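Local coordinates for Lin2960 protein (PDB 3OOP) that is of unknown function but carries a MarR-type winged helix-turn-helix fold, consistent with DNA binding and control of transcription, at residues R70-L75 and E79-E84; I46-P51 and E107-V112; K55-W60 and P66-I71. All blocks are in the same frame, centred on the assembly; numbering follows the deposited sequence.

Interaction 1 (R70-L75 and E79-E84)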
loop_
_atom_site.group_PDB
_atom_site.type_symbol
_atom_site.label_atom_id
_atom_site.label_comp_id
_atom_site.label_asym_id
_atom_site.label_seq_id
_atom_site.Cartn_x
_atom_site.Cartn_y
_atom_site.Cartn_z
ATOM N N ARG A 70 28.349 4.902 6.591
ATOM C CA ARG A 70 28.996 4.797 5.276
ATOM C C ARG A 70 28.728 6.031 4.415
ATOM O O ARG A 70 29.655 6.599 3.827
ATOM C CB ARG A 70 28.516 3.542 4.539
ATOM C CG ARG A 70 28.958 3.456 3.069
ATOM C CD ARG A 70 28.580 2.120 2.411
ATOM N NE ARG A 70 27.134 1.874 2.343
ATOM C CZ ARG A 70 26.310 2.394 1.438
ATOM N NH1 ARG A 70 26.750 3.243 0.513
ATOM N NH2 ARG A 70 25.021 2.087 1.480
ATOM N N ILE A 71 27.460 6.423 4.327
ATOM C CA ILE A 71 27.060 7.564 3.489
ATOM C C ILE A 71 27.625 8.880 4.037
ATOM O O ILE A 71 28.131 9.704 3.272
ATOM C CB ILE A 71 25.521 7.658 3.296
ATOM C CG1 ILE A 71 24.994 6.420 2.549
ATOM C CG2 ILE A 71 25.153 8.922 2.523
ATOM C CD1 ILE A 71 23.484 6.210 2.641
ATOM N N VAL A 72 27.550 9.061 5.357
ATOM C CA VAL A 72 28.158 10.228 6.012
ATOM C C VAL A 72 29.651 10.329 5.677
ATOM O O VAL A 72 30.154 11.410 5.369
ATOM C CB VAL A 72 27.896 10.233 7.536
ATOM C CG1 VAL A 72 28.769 11.259 8.254
ATOM C CG2 VAL A 72 26.433 10.529 7.792
ATOM N N ASP A 73 30.356 9.202 5.712
ATOM C CA ASP A 73 31.759 9.213 5.301
ATOM C C ASP A 73 31.979 9.702 3.856
ATOM O O ASP A 73 32.892 10.485 3.609
ATOM C CB ASP A 73 32.428 7.862 5.581
ATOM C CG ASP A 73 32.589 7.594 7.079
ATOM O OD1 ASP A 73 32.588 8.567 7.875
ATOM O OD2 ASP A 73 32.714 6.406 7.471
ATOM N N VAL A 74 31.133 9.283 2.916
ATOM C CA VAL A 74 31.245 9.762 1.528
ATOM C C VAL A 74 30.970 11.268 1.452
ATOM O O VAL A 74 31.684 11.996 0.763
ATOM C CB VAL A 74 30.306 9.008 0.550
ATOM C CG1 VAL A 74 30.386 9.622 -0.851
ATOM C CG2 VAL A 74 30.663 7.509 0.504
ATOM N N LEU A 75 29.955 11.727 2.176
ATOM C CA LEU A 75 29.585 13.152 2.150
ATOM C C LEU A 75 30.646 14.055 2.787
ATOM O O LEU A 75 30.854 15.184 2.346
ATOM C CB LEU A 75 28.212 13.379 2.788
ATOM C CG LEU A 75 26.999 12.747 2.094
ATOM C CD1 LEU A 75 25.739 12.992 2.934
ATOM C CD2 LEU A 75 26.817 13.284 0.679
ATOM N N GLU A 79 33.195 16.817 0.869
ATOM C CA GLU A 79 33.216 18.141 1.506
ATOM C C GLU A 79 31.861 18.842 1.454
ATOM O O GLU A 79 31.791 20.066 1.318
ATOM C CB GLU A 79 34.304 19.029 0.897
ATOM C CG GLU A 79 35.607 18.284 0.609
ATOM C CD GLU A 79 36.714 19.200 0.141
ATOM O OE1 GLU A 79 36.923 19.307 -1.082
ATOM O OE2 GLU A 79 37.371 19.817 1.000
ATOM N N LEU A 80 30.792 18.057 1.577
ATOM C CA LEU A 80 29.423 18.586 1.518
ATOM C C LEU A 80 28.864 18.793 2.920
ATOM O O LEU A 80 27.931 19.571 3.123
ATOM C CB LEU A 80 28.512 17.651 0.699
ATOM C CG LEU A 80 28.961 17.451 -0.760
ATOM C CD1 LEU A 80 28.137 16.371 -1.485
ATOM C CD2 LEU A 80 28.940 18.772 -1.518
ATOM N N ILE A 81 29.440 18.097 3.889
ATOM C CA ILE A 81 28.993 18.220 5.275
ATOM C C ILE A 81 30.202 18.320 6.200
ATOM O O ILE A 81 31.337 18.036 5.795
ATOM C CB ILE A 81 28.069 17.041 5.711
ATOM C CG1 ILE A 81 28.838 15.707 5.697
ATOM C CG2 ILE A 81 26.794 16.997 4.830
ATOM C CD1 ILE A 81 28.059 14.520 6.321
ATOM N N VAL A 82 29.949 18.731 7.434
ATOM C CA VAL A 82 30.984 18.794 8.448
ATOM C C VAL A 82 30.459 18.080 9.690
ATOM O O VAL A 82 29.253 18.119 9.976
ATOM C CB VAL A 82 31.430 20.268 8.699
ATOM C CG1 VAL A 82 30.320 21.089 9.343
ATOM C CG2 VAL A 82 32.711 20.333 9.511
ATOM N N ARG A 83 31.352 17.388 10.392
ATOM C CA ARG A 83 30.998 16.660 11.604
ATOM C C ARG A 83 31.749 17.289 12.773
ATOM O O ARG A 83 32.977 17.274 12.799
ATOM C CB ARG A 83 31.343 15.171 11.455
ATOM C CG ARG A 83 30.968 14.302 12.662
ATOM C CD ARG A 83 30.816 12.821 12.285
ATOM N NE ARG A 83 32.045 12.258 11.717
ATOM C CZ ARG A 83 32.115 11.095 11.068
ATOM N NH1 ARG A 83 31.027 10.355 10.884
ATOM N NH2 ARG A 83 33.280 10.672 10.592
ATOM N N GLU A 84 31.002 17.868 13.715
ATOM C CA GLU A 84 31.584 18.619 14.839
ATOM C C GLU A 84 30.981 18.201 16.187
ATOM O O GLU A 84 29.871 17.669 16.236
ATOM C CB GLU A 84 31.445 20.135 14.612
ATOM C CG GLU A 84 31.857 20.596 13.202
ATOM C CD GLU A 84 32.321 22.050 13.130
ATOM O OE1 GLU A 84 32.055 22.831 14.074
ATOM O OE2 GLU A 84 32.958 22.413 12.113
#

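Interaction 2 (I46-P51 and E107-V112)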
loop_
_atom_site.group_PDB
_atom_site.type_symbol
_atom_site.label_atom_id
_atom_site.label_comp_id
_atom_site.label_asym_id
_atom_site.label_seq_id
_atom_site.Cartn_x
_atom_site.Cartn_y
_atom_site.Cartn_z
ATOM N N ILE A 46 19.932 16.100 6.474
ATOM C CA ILE A 46 20.834 17.023 7.162
ATOM C C ILE A 46 20.404 18.479 6.946
ATOM O O ILE A 46 20.280 19.236 7.909
ATOM C CB ILE A 46 22.322 16.785 6.785
ATOM C CG1 ILE A 46 22.754 15.375 7.212
ATOM C CG2 ILE A 46 23.218 17.826 7.462
ATOM C CD1 ILE A 46 24.149 14.935 6.717
ATOM N N GLU A 47 20.145 18.859 5.695
ATOM C CA GLU A 47 19.685 20.226 5.404
ATOM C C GLU A 47 18.437 20.554 6.211
ATOM O O GLU A 47 18.340 21.636 6.758
ATOM C CB GLU A 47 19.422 20.430 3.901
ATOM C CG GLU A 47 19.196 21.911 3.480
ATOM C CD GLU A 47 17.830 22.471 3.868
ATOM O OE1 GLU A 47 16.834 21.705 3.892
ATOM O OE2 GLU A 47 17.754 23.698 4.146
ATOM N N ALA A 48 17.498 19.615 6.300
ATOM C CA ALA A 48 16.211 19.883 6.954
ATOM C C ALA A 48 16.314 19.998 8.478
ATOM O O ALA A 48 15.419 20.566 9.123
ATOM C CB ALA A 48 15.186 18.818 6.561
ATOM N N ASN A 49 17.404 19.475 9.042
ATOM C CA ASN A 49 17.559 19.334 10.495
ATOM C C ASN A 49 18.843 19.872 11.137
ATOM O O ASN A 49 18.995 19.781 12.358
ATOM C CB ASN A 49 17.461 17.857 10.869
ATOM C CG ASN A 49 16.096 17.281 10.632
ATOM O OD1 ASN A 49 15.205 17.404 11.474
ATOM N ND2 ASN A 49 15.924 16.628 9.489
ATOM N N GLU A 50 19.762 20.413 10.338
ATOM C CA GLU A 50 21.109 20.749 10.832
ATOM C C GLU A 50 21.131 21.778 11.978
ATOM O O GLU A 50 20.316 22.709 11.988
ATOM C CB GLU A 50 22.013 21.237 9.687
ATOM C CG GLU A 50 21.414 22.401 8.887
ATOM C CD GLU A 50 22.432 23.123 8.000
ATOM O OE1 GLU A 50 22.020 24.031 7.246
ATOM O OE2 GLU A 50 23.638 22.801 8.054
ATOM N N PRO A 51 22.050 21.607 12.953
ATOM C CA PRO A 51 22.926 20.437 13.127
ATOM C C PRO A 51 22.138 19.254 13.661
ATOM O O PRO A 51 21.256 19.432 14.508
ATOM C CB PRO A 51 23.949 20.904 14.181
ATOM C CG PRO A 51 23.831 22.390 14.224
ATOM C CD PRO A 51 22.397 22.684 13.900
ATOM N N GLU A 107 20.581 23.426 -5.313
ATOM C CA GLU A 107 20.483 23.077 -6.725
ATOM C C GLU A 107 19.618 21.822 -6.919
ATOM O O GLU A 107 18.698 21.823 -7.745
ATOM C CB GLU A 107 21.895 22.892 -7.304
ATOM C CG GLU A 107 21.982 22.745 -8.829
ATOM C CD GLU A 107 23.416 22.609 -9.340
ATOM O OE1 GLU A 107 23.589 22.378 -10.559
ATOM O OE2 GLU A 107 24.372 22.730 -8.533
ATOM N N LEU A 108 19.894 20.775 -6.137
ATOM C CA LEU A 108 19.133 19.522 -6.214
ATOM C C LEU A 108 17.678 19.711 -5.801
ATOM O O LEU A 108 16.772 19.212 -6.489
ATOM C CB LEU A 108 19.795 18.426 -5.370
ATOM C CG LEU A 108 21.206 18.012 -5.780
ATOM C CD1 LEU A 108 21.871 17.165 -4.688
ATOM C CD2 LEU A 108 21.185 17.261 -7.109
ATOM N N ARG A 109 17.448 20.423 -4.695
ATOM C CA ARG A 109 16.089 20.670 -4.220
ATOM C C ARG A 109 15.257 21.361 -5.296
ATOM O O ARG A 109 14.097 21.018 -5.496
ATOM C CB ARG A 109 16.080 21.505 -2.940
ATOM C CG ARG A 109 16.346 20.716 -1.669
ATOM C CD ARG A 109 15.539 21.266 -0.506
ATOM N NE ARG A 109 16.016 20.795 0.794
ATOM C CZ ARG A 109 15.623 19.670 1.383
ATOM N NH1 ARG A 109 14.748 18.868 0.785
ATOM N NH2 ARG A 109 16.108 19.345 2.579
ATOM N N ASP A 110 15.860 22.322 -5.988
ATOM C CA ASP A 110 15.159 23.078 -7.044
ATOM C C ASP A 110 14.750 22.178 -8.213
ATOM O O ASP A 110 13.640 22.297 -8.750
ATOM C CB ASP A 110 16.009 24.262 -7.530
ATOM C CG ASP A 110 16.055 25.419 -6.525
ATOM O OD1 ASP A 110 15.201 25.485 -5.610
ATOM O OD2 ASP A 110 16.954 26.280 -6.656
ATOM N N ILE A 111 15.649 21.269 -8.591
ATOM C CA ILE A 111 15.381 20.319 -9.671
ATOM C C ILE A 111 14.253 19.378 -9.275
ATOM O O ILE A 111 13.313 19.165 -10.055
ATOM C CB ILE A 111 16.630 19.511 -10.049
ATOM C CG1 ILE A 111 17.666 20.433 -10.691
ATOM C CG2 ILE A 111 16.261 18.390 -11.036
ATOM C CD1 ILE A 111 19.065 20.039 -10.357
ATOM N N VAL A 112 14.344 18.820 -8.067
ATOM C CA VAL A 112 13.303 17.924 -7.555
ATOM C C VAL A 112 11.941 18.626 -7.462
ATOM O O VAL A 112 10.918 18.062 -7.864
ATOM C CB VAL A 112 13.722 17.293 -6.200
ATOM C CG1 VAL A 112 12.587 16.488 -5.593
ATOM C CG2 VAL A 112 14.971 16.417 -6.392
#

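Interaction 3 (K55-W60 and P66-I71)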
loop_
_atom_site.group_PDB
_atom_site.type_symbol
_atom_site.label_atom_id
_atom_site.label_comp_id
_atom_site.label_asym_id
_atom_site.label_seq_id
_atom_site.Cartn_x
_atom_site.Cartn_y
_atom_site.Cartn_z
ATOM N N LYS A 55 22.692 9.493 14.778
ATOM C CA LYS A 55 21.563 8.707 15.262
ATOM C C LYS A 55 20.225 9.196 14.680
ATOM O O LYS A 55 19.444 8.398 14.162
ATOM C CB LYS A 55 21.519 8.704 16.795
ATOM C CG LYS A 55 20.308 7.983 17.358
ATOM C CD LYS A 55 19.989 8.434 18.770
ATOM C CE LYS A 55 18.493 8.302 19.044
ATOM N NZ LYS A 55 18.040 6.898 19.299
ATOM N N GLU A 56 19.968 10.506 14.759
ATOM C CA GLU A 56 18.708 11.065 14.270
ATOM C C GLU A 56 18.550 11.026 12.747
ATOM O O GLU A 56 17.429 10.965 12.252
ATOM C CB GLU A 56 18.484 12.487 14.802
ATOM C CG GLU A 56 18.134 12.567 16.301
ATOM C CD GLU A 56 16.791 11.935 16.658
ATOM O OE1 GLU A 56 15.870 11.932 15.806
ATOM O OE2 GLU A 56 16.649 11.445 17.806
ATOM N N ILE A 57 19.658 11.063 12.006
ATOM C CA ILE A 57 19.574 10.929 10.547
ATOM C C ILE A 57 19.097 9.541 10.126
ATOM O O ILE A 57 18.308 9.412 9.185
ATOM C CB ILE A 57 20.893 11.316 9.822
ATOM C CG1 ILE A 57 20.968 12.827 9.667
ATOM C CG2 ILE A 57 20.961 10.703 8.415
ATOM C CD1 ILE A 57 19.858 13.417 8.759
ATOM N N ALA A 58 19.581 8.519 10.837
ATOM C CA ALA A 58 19.130 7.145 10.636
ATOM C C ALA A 58 17.612 7.053 10.762
ATOM O O ALA A 58 16.942 6.519 9.881
ATOM C CB ALA A 58 19.812 6.220 11.636
ATOM N N LEU A 59 17.072 7.608 11.848
ATOM C CA LEU A 59 15.623 7.636 12.075
ATOM C C LEU A 59 14.884 8.409 10.978
ATOM O O LEU A 59 13.869 7.942 10.447
ATOM C CB LEU A 59 15.315 8.229 13.453
ATOM C CG LEU A 59 15.189 7.302 14.670
ATOM C CD1 LEU A 59 16.445 6.465 14.938
ATOM C CD2 LEU A 59 14.823 8.124 15.905
ATOM N N TRP A 60 15.408 9.583 10.630
ATOM C CA TRP A 60 14.822 10.420 9.587
ATOM C C TRP A 60 14.759 9.710 8.237
ATOM O O TRP A 60 13.745 9.773 7.550
ATOM C CB TRP A 60 15.611 11.733 9.454
ATOM C CG TRP A 60 15.030 12.699 8.470
ATOM C CD1 TRP A 60 15.265 12.746 7.127
ATOM C CD2 TRP A 60 14.121 13.767 8.755
ATOM N NE1 TRP A 60 14.555 13.775 6.554
ATOM C CE2 TRP A 60 13.841 14.416 7.531
ATOM C CE3 TRP A 60 13.502 14.226 9.924
ATOM C CZ2 TRP A 60 12.982 15.522 7.442
ATOM C CZ3 TRP A 60 12.636 15.323 9.837
ATOM C CH2 TRP A 60 12.392 15.956 8.603
ATOM N N PRO A 66 25.085 1.339 10.281
ATOM C CA PRO A 66 26.191 1.118 9.334
ATOM C C PRO A 66 26.019 1.840 7.985
ATOM O O PRO A 66 26.996 2.367 7.449
ATOM C CB PRO A 66 26.170 -0.402 9.115
ATOM C CG PRO A 66 25.508 -0.953 10.336
ATOM C CD PRO A 66 24.488 0.058 10.724
ATOM N N THR A 67 24.795 1.849 7.455
ATOM C CA THR A 67 24.488 2.496 6.178
ATOM C C THR A 67 24.687 4.007 6.274
ATOM O O THR A 67 25.317 4.607 5.401
ATOM C CB THR A 67 23.045 2.177 5.727
ATOM O OG1 THR A 67 22.917 0.763 5.528
ATOM C CG2 THR A 67 22.677 2.905 4.436
ATOM N N VAL A 68 24.152 4.607 7.337
ATOM C CA VAL A 68 24.289 6.049 7.549
ATOM C C VAL A 68 25.755 6.403 7.762
ATOM O O VAL A 68 26.252 7.349 7.150
ATOM C CB VAL A 68 23.380 6.566 8.692
ATOM C CG1 VAL A 68 23.757 7.993 9.092
ATOM C CG2 VAL A 68 21.927 6.526 8.252
ATOM N N ASN A 69 26.463 5.616 8.575
ATOM C CA ASN A 69 27.889 5.829 8.796
ATOM C C ASN A 69 28.666 5.848 7.475
ATOM O O ASN A 69 29.511 6.715 7.257
ATOM C CB ASN A 69 28.453 4.773 9.756
ATOM C CG ASN A 69 27.820 4.839 11.142
ATOM O OD1 ASN A 69 27.089 5.782 11.465
ATOM N ND2 ASN A 69 28.098 3.834 11.968
ATOM N N ARG A 70 28.349 4.902 6.591
ATOM C CA ARG A 70 28.996 4.797 5.276
ATOM C C ARG A 70 28.728 6.031 4.415
ATOM O O ARG A 70 29.655 6.599 3.827
ATOM C CB ARG A 70 28.516 3.542 4.539
ATOM C CG ARG A 70 28.958 3.456 3.069
ATOM C CD ARG A 70 28.580 2.120 2.411
ATOM N NE ARG A 70 27.134 1.874 2.343
ATOM C CZ ARG A 70 26.310 2.394 1.438
ATOM N NH1 ARG A 70 26.750 3.243 0.513
ATOM N NH2 ARG A 70 25.021 2.087 1.480
ATOM N N ILE A 71 27.460 6.423 4.327
ATOM C CA ILE A 71 27.060 7.564 3.489
ATOM C C ILE A 71 27.625 8.880 4.037
ATOM O O ILE A 71 28.131 9.704 3.272
ATOM C CB ILE A 71 25.521 7.658 3.296
ATOM C CG1 ILE A 71 24.994 6.420 2.549
ATOM C CG2 ILE A 71 25.153 8.922 2.523
ATOM C CD1 ILE A 71 23.484 6.210 2.641
#

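Interaction 1 (R70-L75 and E79-E84)
Arg83 has its CG anti to the backbone N (chi1 -178°), and a bend at chi3 (59°) turns the guanidinium toward Val72 and Asp73. In Ile81, CG1 stands between the backbone N and the carbonyl carbon, and CD1 reaches helix 65-77 from there. These groups join the helix to strand 81-84, the first of two wing strands in a winged helix fold. CD1 of Ile81 lies 3.7 Å from CB of Leu75 and 3.9 Å from CG1 of Val72. The same CG1 of Val72 is 3.6 Å from NH1 of Arg83. The apolar methyl therefore touches both Ile81 and the charged end of Arg83. Toward the end of the helix, CD2 of Leu75 meets CD1 of Leu80 at 4.0 Å, and these side chains cross at about a right angle.

The helix ends in a Schellman motif, with Glu79 at positive phi. Leu80 N bonds back to Leu75 O at 3.0 Å, nearly straight. The bond closes the helix end where the chain turns toward strand 81-84. Nearer the solvent, Asp73 OD1 and Arg83 NH2 form a long salt bridge of 3.5 Å, with the two planes 86° apart. Arg83 NH1 is hydrogen-bonded to Gln54 OE1. The carboxylate thus probably adds a modest electrostatic pull, while buried aliphatic contacts and the backbone bond of the turn make up the rest of the joint.

Interaction 2 (I46-P51 and E107-V112)
Glu47 and Arg109 reach across from two helices, and their CA atoms, the closest between the two segments, are 10.3 Å apart. Glu47 starts with CG anti to the backbone N, then bends at chi2 (-75°), which brings OE1 round to the arginine. Arg109 leaves its helix with CG beside the backbone N, and its chi2 of -145° is off the staggered values. Of its two conformers, one is described. In it, NH2 bonds to Glu47 OE1 at 2.8 Å, short but bent, with OE1 tilted out of the guanidinium plane. NE adds a weak bond to the same oxygen at 3.3 Å. The carboxylate is met on its anti side, and its plane stands 80° from that of the guanidinium. NH2 also passes 3.7 Å from CB of Glu47 and 4.1 Å from CB of Ala48.

The bridge ties helix 37-49, in the winged helix part, to helix 99-119. Glu50, near the end of helix 37-49, forms a second salt bridge with Arg102 of helix 99-119. Arg109 also touches Trp40 and Glu44. Both bonds use one carboxylate oxygen, not the flat two-oxygen pairing. Such a surface bridge is probably mobile, in keeping with the second conformer.

Interaction 3 (K55-W60 and P66-I71)
Ile57 and Ala58, which meet Val68 across this contact, lie on a helical turn closed by the bond from Trp60 N to Glu56 O at 2.9 Å. The two segments are the paired helices of the helix-turn-helix motif, helix 54-61 and helix 65-77. The second is the one that would lie in the major groove of DNA if this protein binds as MarR relatives do. Between the two segments themselves the contact is wholly apolar. Val68 is its centre and points at helix 54-61. Its CG1, anti to the backbone N (chi1 168°), meets CG2 of Ile57 at 4.0 Å. Its CG2 goes to the neighbouring residue, 4.0 Å from CB of Ala58. One branched side chain thus straddles two successive residues of the other helix. Ile57 and Val68 cross at about a right angle. The other branch of Ile57 leads away from Val68, toward Ile46 of helix 37-49, so this residue joins three helices.

Ala58 has only a methyl, and the backbones come close here: the CA atoms of Ala58 and Val68 are 6.1 Å apart. One polar link joins the helices: in the conformer described, Asn69 OD1 is bonded to Gln54 NE2. Thr67 OG1 bonds to Asp64 OD1 at the start of its own helix. The tightest touch is with the helix backbone itself, where Val68 CG2 lies 3.7 Å from CA of Ala58.

How the interactions relate
Interactions 1 and 3 lie within the winged helix region; interaction 2 ties it to helix 99-119. Each contact joins a different pair of elements, but interactions 1 and 3 share helix 65-77. Interaction 3 sets it against the preceding helix through a buried, aliphatic contact. Interaction 1 sets it against the wing strand and is mixed, with a buried apolar part, a helix-ending backbone bond and a long charge pair on its exposed side. Interaction 2 is a surface contact made by charge, and it closes the chain loop that holds the other two. Helix 37-49, which carries Glu47, also packs on both other segment pairs: Ile46 on Ile81, and Ala48 and Asn49 against Trp60.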